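Local coordinates for protein globin (Bacillus anthracis, PDB 5V3T) that binds heme and, as a group II truncated hemoglobin, probably binds and carries oxygen at the heme iron, at residues E19-T24 against S92-A97. Numbering follows the deposited sequence.
Sequences EILVDT and SCMEQA
Leu21 and Thr24 meet Ala97 and Met94 in a buried van der Waals contact of the truncated globin fold, the two-over-two helical sandwich of this family, where helix 14-31 packs on helix 84-101 with no hydrogen bond between the two segments. The segments run roughly antiparallel, their N-to-C directions 135° apart and their axes approaching to 9.2 Å. The backbones are nearest at Ala97, whose CA lies 5.5 Å from the CA of Thr24; its small side chain is in keeping with that approach. The Ala97 methyl faces helix 14-31, settling between the side chains of Leu21 and Thr24 and close to the backbone carbonyl of Leu21.

Leu21 supplies the longer reach. A chi1 of 177° swings CG away from the backbone N of Leu21 and carries CD1 over the C-terminal end of segment 92-97, where it comes 3.6 Å from Ala97 C. From Leu21 CD1 to Ala97 CB the distance is 3.8 Å. The same methyl touches the sulfur of Met94, at 4.0 Å from CD1 to SD, and the two side chains cross at about a right angle. Met94 bends at both chi2 and chi3, which brings its thioether toward Leu21; it also touches Phe25 of helix 14-31 and Leu115 of helix 105-122, and the Met94 side chain lies about 7 Å from the heme. Val22, whose CB points away from helix 84-101, packs against helix 44-57.

Thr24 divides its two branches between different tasks. Its methyl CG2 lies against Ala97, while its hydroxyl turns back on its own helix and donates to Ile20 O, so its proton is used within the helix and not across the interface. That carbonyl oxygen thus accepts two bonds, from opposite faces of its plane: one from Thr24 N, the other from Thr24 OG1, 2.7 Å from Ile20 O.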
loop_
_atom_site.group_PDB
_atom_site.type_symbol
_atom_site.label_atom_id
_atom_site.label_comp_id
_atom_site.label_asym_id
_atom_site.label_seq_id
_atom_site.Cartn_x
_atom_site.Cartn_y
_atom_site.Cartn_z
ATOM N N GLU A 19 -1.423 11.263 18.660
ATOM C CA GLU A 19 -2.155 10.090 19.155
ATOM C C GLU A 19 -3.651 10.283 18.912
ATOM O O GLU A 19 -4.313 9.450 18.291
ATOM C CB GLU A 19 -1.896 9.859 20.649
ATOM C CG GLU A 19 -0.499 9.368 20.976
ATOM C CD GLU A 19 -0.255 7.916 20.584
ATOM O OE1 GLU A 19 -1.184 7.090 20.740
ATOM O OE2 GLU A 19 0.868 7.612 20.121
ATOM N N ILE A 20 -4.173 11.409 19.384
ATOM C CA ILE A 20 -5.602 11.676 19.308
ATOM C C ILE A 20 -6.073 11.943 17.884
ATOM O O ILE A 20 -7.155 11.496 17.491
ATOM C CB ILE A 20 -5.979 12.887 20.185
ATOM C CG1 ILE A 20 -5.600 12.614 21.640
ATOM C CG2 ILE A 20 -7.459 13.193 20.074
ATOM C CD1 ILE A 20 -5.747 13.825 22.538
ATOM N N LEU A 21 -5.258 12.654 17.108
ATOM C CA LEU A 21 -5.619 12.978 15.731
ATOM C C LEU A 21 -5.776 11.705 14.921
ATOM O O LEU A 21 -6.781 11.516 14.232
ATOM C CB LEU A 21 -4.579 13.915 15.094
ATOM C CG LEU A 21 -4.756 14.314 13.623
ATOM C CD1 LEU A 21 -5.998 15.171 13.425
ATOM C CD2 LEU A 21 -3.525 15.061 13.136
ATOM N N VAL A 22 -4.801 10.808 15.040
ATOM C CA VAL A 22 -4.784 9.603 14.223
ATOM C C VAL A 22 -5.859 8.612 14.666
ATOM O O VAL A 22 -6.541 8.015 13.826
ATOM C CB VAL A 22 -3.389 8.950 14.258
ATOM C CG1 VAL A 22 -3.394 7.574 13.575
ATOM C CG2 VAL A 22 -2.396 9.875 13.584
ATOM N N ASP A 23 -6.049 8.472 15.976
ATOM C CA ASP A 23 -7.119 7.611 16.475
ATOM C C ASP A 23 -8.469 8.139 15.986
ATOM O O ASP A 23 -9.330 7.372 15.543
ATOM C CB ASP A 23 -7.078 7.521 18.000
ATOM C CG ASP A 23 -5.947 6.633 18.496
ATOM O OD1 ASP A 23 -5.386 5.867 17.685
ATOM O OD2 ASP A 23 -5.606 6.706 19.693
ATOM N N THR A 24 -8.643 9.458 16.048
ATOM C CA THR A 24 -9.869 10.093 15.564
ATOM C C THR A 24 -9.995 9.930 14.045
ATOM O O THR A 24 -11.068 9.589 13.537
ATOM C CB THR A 24 -9.908 11.586 15.933
ATOM O OG1 THR A 24 -9.878 11.704 17.360
ATOM C CG2 THR A 24 -11.163 12.267 15.387
ATOM N N SER A 92 -10.943 14.488 3.482
ATOM C CA SER A 92 -12.163 14.861 4.203
ATOM C C SER A 92 -12.183 14.325 5.634
ATOM O O SER A 92 -12.540 15.046 6.577
ATOM C CB SER A 92 -13.401 14.358 3.459
ATOM O OG SER A 92 -14.556 14.596 4.248
ATOM N N CYS A 93 -11.799 13.064 5.800
ATOM C CA CYS A 93 -11.734 12.474 7.129
ATOM C C CYS A 93 -10.678 13.175 7.966
ATOM O O CYS A 93 -10.879 13.393 9.164
ATOM C CB CYS A 93 -11.419 10.979 7.063
ATOM S SG CYS A 93 -12.779 9.984 6.393
ATOM N N MET A 94 -9.555 13.528 7.341
ATOM C CA MET A 94 -8.481 14.196 8.087
ATOM C C MET A 94 -8.907 15.590 8.532
ATOM O O MET A 94 -8.567 16.023 9.640
ATOM C CB MET A 94 -7.197 14.278 7.252
ATOM C CG MET A 94 -6.004 14.914 8.013
ATOM S SD MET A 94 -5.611 14.076 9.562
ATOM C CE MET A 94 -4.777 12.608 8.983
ATOM N N GLU A 95 -9.626 16.297 7.660
ATOM C CA GLU A 95 -10.186 17.602 7.997
ATOM C C GLU A 95 -11.074 17.526 9.244
ATOM O O GLU A 95 -10.976 18.365 10.154
ATOM C CB GLU A 95 -10.989 18.157 6.821
ATOM C CG GLU A 95 -10.383 19.392 6.193
ATOM C CD GLU A 95 -11.202 19.931 5.031
ATOM O OE1 GLU A 95 -12.083 19.200 4.525
ATOM O OE2 GLU A 95 -10.967 21.092 4.630
ATOM N N GLN A 96 -11.938 16.516 9.275
ATOM C CA GLN A 96 -12.865 16.328 10.389
ATOM C C GLN A 96 -12.116 15.929 11.663
ATOM O O GLN A 96 -12.471 16.367 12.757
ATOM C CB GLN A 96 -13.909 15.276 10.044
ATOM C CG GLN A 96 -14.763 15.647 8.845
ATOM C CD GLN A 96 -15.669 14.515 8.419
ATOM O OE1 GLN A 96 -15.432 13.858 7.407
ATOM N NE2 GLN A 96 -16.712 14.279 9.195
ATOM N N ALA A 97 -11.090 15.093 11.518
ATOM C CA ALA A 97 -10.243 14.725 12.650
ATOM C C ALA A 97 -9.532 15.963 13.217
ATOM O O ALA A 97 -9.420 16.122 14.430
ATOM C CB ALA A 97 -9.223 13.666 12.239
#